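Local coordinates for capsular polysaccharide export system protein KpsC (Thermosulfurimonas dismutans, PDB 6MGB) that probably adds Kdo sugars through beta-2,4 linkages while building the glycolipid that carries bacterial capsules, and binds cytidine monophosphate, at residues A[26-31]-A[302-307]; A[43-48]-A[66-71]; A[121-126]-A[289-294]; A[160-165]-A[242-247]. All blocks are in the same frame, centred on the assembly; numbering follows the deposited sequence. Where two conformers were deposited one is given.

Interaction 1: A[26-31]-A[302-307]; sequences EVFLED and RYINPA
Phe28, Leu29 and Arg302 form a mixed contact, part hydrogen-bonded and part apolar, where the C-terminal turn of helix 25-29 lies against strand 302-305. The polar half rests on one guanidinium nitrogen. Arg302 NH1 donates to Phe28 O at 3.0 Å, with an N-H...O angle of 170° and the oxygen lying in the guanidinium plane, at its edge. The same nitrogen reaches Leu29 O at 3.3 Å, but the 128° angle makes this bond weak. Because the Arg302 chain is extended from CG to NE (chi3 178°), it runs out from the strand to the helix end, and its CD passes 3.2 Å from Phe28 O. Glu30 already leaves helical geometry with positive phi, so carbonyls at this helix end probably lack helical N-H partners, which would favour a donor like the guanidinium. Glu30 OE2, 4.4 Å from Arg302 NH1, may add a long-range attraction, though it lies well out of the guanidinium plane and no N-H points at it.

The strand belongs to the mixed sheet built mainly from N-terminal strands, so the chain returns here from the other half of a GT-B-like fold; Arg302 pairs through its backbone with Leu91.

The apolar half is the Phe28 ring, whose CE1 lies 3.5 Å from Ile304 CG2, the methyl sitting over one ring face. Val27 CG1 meets that methyl at 3.8 Å, the two side chains crossing at about a right angle. Ile304 has two conformers, so both distances describe one of them. Tyr303 points away from the helix, and its OH bonds to Tyr297 O.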
# COMPACT_ATOMS: atom_id res chain seq x y z
N GLU A 26 3.39 -3.16 20.32
CA GLU A 26 2.29 -3.18 21.28
C GLU A 26 1.56 -1.85 21.33
O GLU A 26 0.37 -1.81 21.66
CB GLU A 26 2.81 -3.55 22.67
CG GLU A 26 3.28 -4.99 22.77
CD GLU A 26 3.53 -5.41 24.20
OE1 GLU A 26 3.54 -4.53 25.08
OE2 GLU A 26 3.67 -6.62 24.46
N VAL A 27 2.25 -0.75 21.04
CA VAL A 27 1.58 0.55 20.96
C VAL A 27 0.62 0.57 19.78
O VAL A 27 -0.52 1.03 19.90
CB VAL A 27 2.62 1.68 20.88
CG1 VAL A 27 1.92 3.03 20.71
CG2 VAL A 27 3.50 1.69 22.12
N PHE A 28 1.06 0.07 18.63
CA PHE A 28 0.18 -0.03 17.47
C PHE A 28 -1.03 -0.91 17.78
O PHE A 28 -2.17 -0.55 17.49
CB PHE A 28 0.94 -0.58 16.26
CG PHE A 28 1.93 0.39 15.67
CD1 PHE A 28 1.51 1.57 15.08
CD2 PHE A 28 3.28 0.09 15.66
CE1 PHE A 28 2.42 2.45 14.52
CE2 PHE A 28 4.20 0.96 15.10
CZ PHE A 28 3.77 2.14 14.53
N LEU A 29 -0.78 -2.08 18.37
CA LEU A 29 -1.84 -3.06 18.59
C LEU A 29 -2.77 -2.69 19.74
O LEU A 29 -3.89 -3.20 19.79
CB LEU A 29 -1.23 -4.44 18.86
CG LEU A 29 -0.61 -5.17 17.66
CD1 LEU A 29 0.03 -6.47 18.11
CD2 LEU A 29 -1.66 -5.43 16.59
N GLU A 30 -2.33 -1.84 20.66
CA GLU A 30 -3.10 -1.52 21.86
C GLU A 30 -3.34 -2.76 22.72
O GLU A 30 -4.27 -2.78 23.54
CB GLU A 30 -4.43 -0.85 21.49
CG GLU A 30 -4.25 0.43 20.67
CD GLU A 30 -5.54 0.92 20.04
OE1 GLU A 30 -6.61 0.37 20.37
OE2 GLU A 30 -5.48 1.85 19.21
N ASP A 31 -2.51 -3.78 22.54
CA ASP A 31 -2.55 -5.00 23.33
C ASP A 31 -1.12 -5.47 23.56
O ASP A 31 -0.18 -4.98 22.92
CB ASP A 31 -3.36 -6.11 22.64
CG ASP A 31 -4.84 -5.80 22.59
OD1 ASP A 31 -5.45 -5.59 23.66
OD2 ASP A 31 -5.40 -5.77 21.47
N ARG A 302 -3.03 2.56 11.60
CA ARG A 302 -2.82 3.03 12.96
C ARG A 302 -1.52 3.82 13.00
O ARG A 302 -0.45 3.29 12.69
CB ARG A 302 -2.77 1.86 13.95
CG ARG A 302 -3.97 0.95 13.86
CD ARG A 302 -4.04 -0.02 15.01
NE ARG A 302 -5.22 -0.86 14.93
CZ ARG A 302 -5.58 -1.74 15.86
NH1 ARG A 302 -4.85 -1.90 16.95
NH2 ARG A 302 -6.68 -2.46 15.69
N TYR A 303 -1.62 5.09 13.38
CA TYR A 303 -0.48 5.99 13.41
C TYR A 303 0.04 6.18 14.83
O TYR A 303 -0.73 6.20 15.79
CB TYR A 303 -0.85 7.36 12.82
CG TYR A 303 -1.14 7.33 11.34
CD1 TYR A 303 -0.12 7.51 10.41
CD2 TYR A 303 -2.43 7.13 10.87
CE1 TYR A 303 -0.38 7.48 9.06
CE2 TYR A 303 -2.70 7.10 9.51
CZ TYR A 303 -1.66 7.28 8.61
OH TYR A 303 -1.92 7.26 7.26
N ILE A 304 1.35 6.33 14.94
CA ILE A 304 1.99 6.73 16.18
C ILE A 304 2.51 8.15 16.00
O ILE A 304 2.85 8.57 14.89
CB ILE A 304 3.14 5.78 16.63
CG1 ILE A 304 4.05 5.38 15.46
CG2 ILE A 304 2.56 4.55 17.30
CD1 ILE A 304 5.05 6.44 15.02
N ASN A 305 2.57 8.89 17.09
CA ASN A 305 3.19 10.20 17.05
C ASN A 305 4.70 9.98 17.13
O ASN A 305 5.21 9.59 18.19
CB ASN A 305 2.70 11.08 18.20
CG ASN A 305 3.27 12.48 18.14
OD1 ASN A 305 4.26 12.73 17.45
ND2 ASN A 305 2.64 13.40 18.86
N PRO A 306 5.44 10.17 16.03
CA PRO A 306 6.87 9.83 16.07
C PRO A 306 7.64 10.57 17.15
O PRO A 306 8.67 10.07 17.62
CB PRO A 306 7.36 10.22 14.67
CG PRO A 306 6.13 10.25 13.82
CD PRO A 306 5.05 10.73 14.73
N ALA A 307 7.15 11.74 17.57
CA ALA A 307 7.87 12.55 18.55
C ALA A 307 7.67 12.07 19.98
O ALA A 307 8.51 12.37 20.84
CB ALA A 307 7.42 14.00 18.43

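Interaction 2: A[43-48]-A[66-71]; sequences LSAVAG and RLPYLA
Leu67 is the first residue of segment 66-71 to meet segment 43-48, its CD1 lying 3.8 Å from Leu43 CB as the two side chains cross at about a right angle. CD2, the other branch, lies near Leu43 O. Pro68 follows, and its carbonyl starts the backbone pairing: Val46 N donates to Pro68 O at 3.0 Å, with an N-H...O angle of 173°. Ala45 CB also rests on that oxygen.

Tyr69 pairs with Val46 in parallel register. With CG anti to the backbone N (chi1 174°), the ring lies along the neighbouring strand rather than standing off it, so that CE1 comes 3.5 Å from Gly48 N and OH 3.3 Å from Gly48 CA. Gly48 suits this placement, as a beta carbon there would collide with the hydroxyl. Ala58, Met59 and Ala62 of helix 53-65 also touch the tyrosine. Cutting the side chain back to an alanine would probably leave Gly48 without the ring lying against it and open a gap toward that helix.

Leu70 N donates to Val46 O at 2.8 Å in the carbonyl plane, while Leu70 O accepts from Gly48 N at 3.2 Å. Its side chain goes to the opposite sheet face from Tyr69, where CB meets Ala47 CB at 3.9 Å and CG packs on Ala45 CB. Ala71 closes the register beside Gly48. The strand axes, 29° apart, run parallel, and adjacent parallel strands joined through helix 53-65 make a beta-alpha-beta crossover, as in the Rossmann-like N-terminal half of GT-B glycosyltransferases.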
# COMPACT_ATOMS: atom_id res chain seq x y z
N LEU A 43 -5.94 -15.69 25.22
CA LEU A 43 -5.57 -14.86 24.08
C LEU A 43 -6.79 -14.13 23.53
O LEU A 43 -7.91 -14.64 23.56
CB LEU A 43 -4.93 -15.69 22.97
CG LEU A 43 -3.66 -16.45 23.31
CD1 LEU A 43 -3.20 -17.25 22.10
CD2 LEU A 43 -2.56 -15.51 23.78
N SER A 44 -6.55 -12.93 23.00
CA SER A 44 -7.59 -12.17 22.32
C SER A 44 -7.47 -12.23 20.80
O SER A 44 -8.38 -11.76 20.11
CB SER A 44 -7.58 -10.71 22.77
OG SER A 44 -6.35 -10.08 22.46
N ALA A 45 -6.38 -12.79 20.27
CA ALA A 45 -6.19 -12.90 18.83
C ALA A 45 -4.82 -13.50 18.57
O ALA A 45 -4.01 -13.70 19.49
CB ALA A 45 -6.31 -11.55 18.11
N VAL A 46 -4.57 -13.80 17.30
CA VAL A 46 -3.26 -14.17 16.79
C VAL A 46 -2.96 -13.26 15.61
O VAL A 46 -3.87 -12.84 14.89
CB VAL A 46 -3.20 -15.66 16.37
CG1 VAL A 46 -1.82 -16.03 15.87
CG2 VAL A 46 -3.62 -16.56 17.52
N ALA A 47 -1.68 -12.97 15.40
CA ALA A 47 -1.28 -12.05 14.34
C ALA A 47 -0.10 -12.60 13.57
O ALA A 47 0.69 -13.40 14.09
CB ALA A 47 -0.93 -10.67 14.91
N GLY A 48 0.02 -12.17 12.32
CA GLY A 48 1.14 -12.55 11.47
C GLY A 48 1.41 -11.48 10.44
O GLY A 48 0.60 -10.56 10.24
N ARG A 66 -10.25 -20.80 16.67
CA ARG A 66 -11.39 -19.90 16.54
C ARG A 66 -11.09 -18.56 17.22
O ARG A 66 -11.88 -18.05 18.01
CB ARG A 66 -12.66 -20.53 17.10
CG ARG A 66 -13.15 -21.72 16.29
CD ARG A 66 -14.57 -22.09 16.67
NE ARG A 66 -15.50 -20.98 16.47
CZ ARG A 66 -16.09 -20.69 15.31
NH1 ARG A 66 -15.87 -21.43 14.23
NH2 ARG A 66 -16.91 -19.65 15.24
N LEU A 67 -9.92 -18.01 16.90
CA LEU A 67 -9.54 -16.68 17.32
C LEU A 67 -9.41 -15.76 16.11
O LEU A 67 -9.11 -16.22 15.01
CB LEU A 67 -8.20 -16.68 18.08
CG LEU A 67 -8.20 -17.22 19.51
CD1 LEU A 67 -6.77 -17.31 20.03
CD2 LEU A 67 -9.05 -16.35 20.42
N PRO A 68 -9.63 -14.45 16.28
CA PRO A 68 -9.40 -13.53 15.17
C PRO A 68 -7.94 -13.56 14.73
O PRO A 68 -7.03 -13.69 15.56
CB PRO A 68 -9.79 -12.17 15.74
CG PRO A 68 -10.65 -12.48 16.93
CD PRO A 68 -10.12 -13.76 17.48
N TYR A 69 -7.72 -13.44 13.43
CA TYR A 69 -6.38 -13.31 12.87
C TYR A 69 -6.16 -11.86 12.45
O TYR A 69 -6.91 -11.34 11.62
CB TYR A 69 -6.16 -14.24 11.68
CG TYR A 69 -4.82 -14.00 11.02
CD1 TYR A 69 -3.65 -14.51 11.58
CD2 TYR A 69 -4.72 -13.25 9.85
CE1 TYR A 69 -2.43 -14.29 10.99
CE2 TYR A 69 -3.49 -13.02 9.26
CZ TYR A 69 -2.35 -13.54 9.83
OH TYR A 69 -1.13 -13.32 9.25
N LEU A 70 -5.14 -11.23 13.02
CA LEU A 70 -4.78 -9.86 12.70
C LEU A 70 -3.68 -9.87 11.64
O LEU A 70 -2.55 -10.28 11.92
CB LEU A 70 -4.33 -9.11 13.95
CG LEU A 70 -5.24 -9.19 15.17
CD1 LEU A 70 -4.72 -8.28 16.27
CD2 LEU A 70 -6.66 -8.83 14.82
N ALA A 71 -4.01 -9.43 10.43
CA ALA A 71 -3.02 -9.27 9.37
C ALA A 71 -2.29 -7.95 9.57
O ALA A 71 -2.92 -6.88 9.56
CB ALA A 71 -3.70 -9.32 8.00

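Interaction 3: A[121-126]-A[289-294]; sequences ELMDQA and LLELFA
Ala126 and Ala294 meet at the crossing of two helices, 120-135 and 289-299, which pack almost perpendicularly: the short segment axes stand at 92° and approach to 9.5 Å. In this GT-B-like fold the first helix follows the first five strands of the mixed sheet in the chain and precedes those of the parallel sheet, and the second comes just before the chain returns to the mixed sheet through strand 302-305.

Small-residue contact lies at the point of nearest backbones. Ala126 CB touches Ala294 CB at 3.7 Å, and the two CA atoms are only 5.2 Å apart, a spacing that methyl side chains permit. Leu290 CD1 also packs on Ala126 CB, at 3.9 Å.

Longer apolar side chains fill the flank. Met123 is bent at both chi2 and chi3 (-57° and -65°), which curls its terminal methyl toward the other helix. There CE lies 3.5 Å from Leu290 CD2 and 3.8 Å from the aliphatic CG of Glu291. Leu290 therefore serves both partners, one methyl on the alanine and the other on the methionine.

No hydrogen bond crosses between the segments. Phe293, whose ring also meets that of Tyr297 and touches Leu130 and Ile133, supplies the one aromatic contact with segment 121-126: its CE2 approaches the backbone oxygen Ala126 O obliquely, at 3.4 Å.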
# COMPACT_ATOMS: atom_id res chain seq x y z
N GLU A 121 -16.70 16.51 9.46
CA GLU A 121 -15.45 16.73 10.17
C GLU A 121 -14.33 15.85 9.62
O GLU A 121 -13.21 16.32 9.41
CB GLU A 121 -15.66 16.48 11.67
CG GLU A 121 -14.74 17.26 12.59
CD GLU A 121 -13.68 16.40 13.23
OE1 GLU A 121 -12.49 16.77 13.14
OE2 GLU A 121 -14.03 15.36 13.81
N LEU A 122 -14.61 14.57 9.39
CA LEU A 122 -13.59 13.69 8.84
C LEU A 122 -13.19 14.12 7.43
O LEU A 122 -12.00 14.18 7.10
CB LEU A 122 -14.08 12.24 8.83
CG LEU A 122 -13.07 11.26 8.21
CD1 LEU A 122 -11.88 11.06 9.13
CD2 LEU A 122 -13.73 9.94 7.87
N MET A 123 -14.18 14.41 6.59
CA MET A 123 -13.88 14.78 5.21
C MET A 123 -13.07 16.07 5.15
O MET A 123 -12.25 16.25 4.24
CB MET A 123 -15.17 14.92 4.41
CG MET A 123 -16.01 13.65 4.38
SD MET A 123 -15.13 12.21 3.73
CE MET A 123 -14.83 12.73 2.04
N ASP A 124 -13.26 16.98 6.12
CA ASP A 124 -12.41 18.15 6.20
C ASP A 124 -10.97 17.76 6.53
O ASP A 124 -10.03 18.26 5.91
CB ASP A 124 -12.95 19.14 7.23
CG ASP A 124 -14.21 19.84 6.78
OD1 ASP A 124 -15.08 20.11 7.63
OD2 ASP A 124 -14.34 20.10 5.56
N GLN A 125 -10.79 16.87 7.50
CA GLN A 125 -9.46 16.36 7.79
C GLN A 125 -8.84 15.72 6.55
O GLN A 125 -7.66 15.95 6.25
CB GLN A 125 -9.51 15.34 8.94
CG GLN A 125 -9.88 15.93 10.28
CD GLN A 125 -9.80 14.91 11.40
OE1 GLN A 125 -9.50 13.74 11.17
NE2 GLN A 125 -10.06 15.35 12.63
N ALA A 126 -9.61 14.92 5.82
CA ALA A 126 -9.08 14.25 4.64
C ALA A 126 -8.60 15.26 3.60
O ALA A 126 -7.53 15.09 3.01
CB ALA A 126 -10.14 13.33 4.04
N LEU A 289 -12.53 10.04 -4.90
CA LEU A 289 -11.13 9.97 -4.50
C LEU A 289 -10.97 10.39 -3.05
O LEU A 289 -10.28 9.73 -2.26
CB LEU A 289 -10.27 10.84 -5.42
CG LEU A 289 -8.75 10.79 -5.26
CD1 LEU A 289 -8.25 11.65 -4.10
CD2 LEU A 289 -8.24 9.36 -5.10
N LEU A 290 -11.62 11.50 -2.66
CA LEU A 290 -11.50 11.97 -1.29
C LEU A 290 -12.03 10.93 -0.31
O LEU A 290 -11.42 10.70 0.75
CB LEU A 290 -12.26 13.29 -1.13
CG LEU A 290 -12.04 14.01 0.20
CD1 LEU A 290 -10.59 14.46 0.35
CD2 LEU A 290 -12.98 15.20 0.32
N GLU A 291 -13.14 10.28 -0.64
CA GLU A 291 -13.69 9.25 0.25
C GLU A 291 -12.75 8.05 0.34
O GLU A 291 -12.50 7.54 1.44
CB GLU A 291 -15.07 8.82 -0.23
CG GLU A 291 -16.16 9.86 -0.02
CD GLU A 291 -17.48 9.46 -0.64
OE1 GLU A 291 -17.48 8.59 -1.54
OE2 GLU A 291 -18.53 10.00 -0.22
N LEU A 292 -12.24 7.60 -0.80
CA LEU A 292 -11.29 6.49 -0.79
C LEU A 292 -10.05 6.83 0.02
O LEU A 292 -9.58 6.03 0.84
CB LEU A 292 -10.92 6.14 -2.23
CG LEU A 292 -9.88 5.03 -2.46
CD1 LEU A 292 -10.23 3.77 -1.69
CD2 LEU A 292 -9.78 4.74 -3.94
N PHE A 293 -9.51 8.03 -0.18
CA PHE A 293 -8.34 8.47 0.58
C PHE A 293 -8.64 8.54 2.07
O PHE A 293 -7.82 8.12 2.89
CB PHE A 293 -7.87 9.82 0.05
CG PHE A 293 -6.81 10.47 0.89
CD1 PHE A 293 -5.48 10.12 0.74
CD2 PHE A 293 -7.15 11.43 1.83
CE1 PHE A 293 -4.51 10.71 1.52
CE2 PHE A 293 -6.17 12.03 2.61
CZ PHE A 293 -4.85 11.67 2.45
N ALA A 294 -9.81 9.07 2.44
CA ALA A 294 -10.15 9.20 3.86
C ALA A 294 -10.14 7.85 4.55
O ALA A 294 -9.54 7.69 5.62
CB ALA A 294 -11.51 9.87 4.00

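Interaction 4: A[160-165]-A[242-247]. With C5P (cytidine-5'-monophosphate), chain D.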
# COMPACT_ATOMS: atom_id res chain seq x y z
N LEU A 160 3.44 6.08 -18.42
CA LEU A 160 4.29 5.49 -17.39
C LEU A 160 3.75 4.12 -16.99
O LEU A 160 2.56 3.99 -16.68
CB LEU A 160 4.38 6.39 -16.16
CG LEU A 160 5.33 5.90 -15.06
CD1 LEU A 160 6.77 5.86 -15.55
CD2 LEU A 160 5.21 6.78 -13.82
N LEU A 161 4.63 3.12 -17.00
CA LEU A 161 4.32 1.79 -16.50
C LEU A 161 5.03 1.59 -15.17
O LEU A 161 6.23 1.88 -15.05
CB LEU A 161 4.75 0.71 -17.50
CG LEU A 161 3.85 0.44 -18.71
CD1 LEU A 161 3.42 1.73 -19.41
CD2 LEU A 161 4.57 -0.47 -19.69
N ILE A 162 4.30 1.09 -14.17
CA ILE A 162 4.83 0.88 -12.83
C ILE A 162 5.26 -0.57 -12.71
O ILE A 162 4.46 -1.49 -12.91
CB ILE A 162 3.80 1.25 -11.76
CG1 ILE A 162 3.40 2.73 -11.89
CG2 ILE A 162 4.35 0.96 -10.35
CD1 ILE A 162 2.26 3.15 -10.98
N ASP A 163 6.53 -0.79 -12.37
CA ASP A 163 7.02 -2.13 -12.11
C ASP A 163 6.93 -2.42 -10.61
O ASP A 163 6.87 -1.51 -9.78
CB ASP A 163 8.47 -2.29 -12.60
CG ASP A 163 8.88 -3.75 -12.75
OD1 ASP A 163 7.99 -4.62 -12.81
OD2 ASP A 163 10.09 -4.02 -12.82
N GLN A 164 6.92 -3.71 -10.28
CA GLN A 164 6.79 -4.15 -8.90
C GLN A 164 7.88 -5.17 -8.59
O GLN A 164 8.67 -5.56 -9.46
CB GLN A 164 5.39 -4.72 -8.64
CG GLN A 164 4.32 -3.64 -8.60
CD GLN A 164 2.91 -4.21 -8.61
OE1 GLN A 164 2.17 -4.05 -9.57
NE2 GLN A 164 2.54 -4.88 -7.52
N THR A 165 7.93 -5.60 -7.33
CA THR A 165 8.94 -6.54 -6.87
C THR A 165 8.42 -7.96 -7.03
O THR A 165 7.26 -8.25 -6.73
CB THR A 165 9.30 -6.30 -5.41
OG1 THR A 165 8.16 -6.56 -4.58
CG2 THR A 165 9.77 -4.86 -5.20
N ILE A 242 -1.25 6.40 -16.31
CA ILE A 242 -0.39 5.48 -15.58
C ILE A 242 -0.92 4.06 -15.76
O ILE A 242 -2.13 3.84 -15.75
CB ILE A 242 -0.31 5.83 -14.08
CG1 ILE A 242 -0.04 7.32 -13.88
CG2 ILE A 242 0.76 5.00 -13.39
CD1 ILE A 242 1.23 7.83 -14.54
N TYR A 243 -0.00 3.11 -15.92
CA TYR A 243 -0.33 1.69 -16.03
C TYR A 243 0.25 0.95 -14.83
O TYR A 243 1.43 1.10 -14.52
CB TYR A 243 0.22 1.09 -17.32
CG TYR A 243 -0.50 1.52 -18.58
CD1 TYR A 243 -0.26 2.76 -19.16
CD2 TYR A 243 -1.41 0.67 -19.20
CE1 TYR A 243 -0.92 3.15 -20.31
CE2 TYR A 243 -2.07 1.06 -20.36
CZ TYR A 243 -1.82 2.29 -20.90
OH TYR A 243 -2.47 2.68 -22.05
N THR A 244 -0.58 0.13 -14.18
CA THR A 244 -0.15 -0.61 -13.01
C THR A 244 -0.94 -1.91 -12.91
O THR A 244 -2.08 -2.00 -13.38
CB THR A 244 -0.33 0.20 -11.71
OG1 THR A 244 0.32 -0.46 -10.63
CG2 THR A 244 -1.81 0.39 -11.38
N VAL A 245 -0.32 -2.91 -12.29
CA VAL A 245 -1.00 -4.17 -11.97
C VAL A 245 -1.68 -4.00 -10.61
O VAL A 245 -2.91 -4.02 -10.52
CB VAL A 245 -0.03 -5.36 -11.96
CG1 VAL A 245 -0.74 -6.63 -11.48
CG2 VAL A 245 0.57 -5.58 -13.34
N SER A 246 -0.87 -3.82 -9.55
CA SER A 246 -1.43 -3.72 -8.21
C SER A 246 -0.60 -2.84 -7.27
O SER A 246 -0.78 -2.94 -6.04
CB SER A 246 -1.56 -5.11 -7.59
OG SER A 246 -0.29 -5.71 -7.42
N SER A 247 0.28 -1.99 -7.78
CA SER A 247 1.19 -1.24 -6.93
C SER A 247 0.46 -0.13 -6.17
O SER A 247 -0.49 0.48 -6.68
CB SER A 247 2.31 -0.62 -7.77
OG SER A 247 3.13 0.22 -6.99
O3P C5P D . 2.95 -1.40 -3.67
P C5P D . 4.42 -1.29 -4.02
O1P C5P D . 4.61 -1.68 -5.48
O2P C5P D . 5.42 -2.08 -3.18
O5' C5P D . 4.78 0.25 -3.89
C5' C5P D . 5.13 0.83 -2.65
C4' C5P D . 5.55 2.27 -2.83
O4' C5P D . 6.86 2.30 -3.45
C3' C5P D . 4.67 3.09 -3.76
O3' C5P D . 3.54 3.63 -3.10
C2' C5P D . 5.63 4.16 -4.28
O2' C5P D . 5.78 5.22 -3.35
C1' C5P D . 6.95 3.38 -4.36
N1 C5P D . 7.19 2.83 -5.72
C2 C5P D . 8.13 3.51 -6.65
N3 C5P D . 8.37 2.95 -8.03
C4 C5P D . 7.68 1.73 -8.45
C5 C5P D . 6.74 1.05 -7.52
C6 C5P D . 6.51 1.61 -6.15
O2 C5P D . 8.69 4.50 -6.32
N4 C5P D . 7.91 1.18 -9.79
O HOH W 1 2.33 -2.08 -11.45
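Gln164 and Ser246 face each other just past the C-terminal ends of strands 158-162 and 241-244, neighbours in the parallel Rossmann-like sheet that carries the nucleotide in GT-B enzymes. The Gln164 amide is held at both ends. OE1 accepts from Ser246 N at 3.0 Å, the donor tilted 24° from the carbonyl plane, while NE2 points at Ser246 OG, also 3.0 Å away and in the amide plane (N-H...O angle 170°). Asp168 takes NE2 as well, and a water donates to OE1 at 2.7 Å while joining Ile162 O, Thr244 OG1 and Val245 N. A leucine in its place would probably leave Ser246 N without its side-chain acceptor, take away one of the water's two acceptors, and deprive Ser246 OG and Asp168 of the amide N-H.

Within the sheet two pairs lie alongside each other: Leu161 CD1 meets Tyr243 CD1 at 3.8 Å and, on the other face, Leu160 CB meets Ile242 CD1 at 3.8 Å. Ile162 instead crosses Ile242 obliquely. Tyr243 N bonds to Leu160 O, and Ile162 N to Tyr243 O.

The strand ends then turn to the ligand. A chi1 of 174° swings the Ser247 hydroxyl toward the phosphate, where OG donates to O1P at 2.8 Å; it also caps helix 248-255 through Met249 N. At the base, Asp163 uses its backbone oxygen: cytosine N4 donates to Asp163 O at 2.9 Å.

Overall arrangement
Interactions 1 and 2 both reach the mixed N-terminal sheet and touch each other, Leu29 CD2 lying 4.2 Å from Leu70 CD1; both are only partly buried. Interaction 4 lies across the chain's centre from both, about 31 and 32 Å away between centres, and is buried throughout. Interaction 3 is partly buried; its helix 289-299 leads into the strand of interaction 1, and helix 120-135 precedes the first strand of interaction 4. Chemistry follows place: parallel pairing flanked by apolar side chains in 2, helix-end carbonyls met by a guanidinium in 1, a largely apolar helix crossing without hydrogen bonds in 3. In 4 alone, pairing gives way to a side-chain amide, a water and nucleotide contacts.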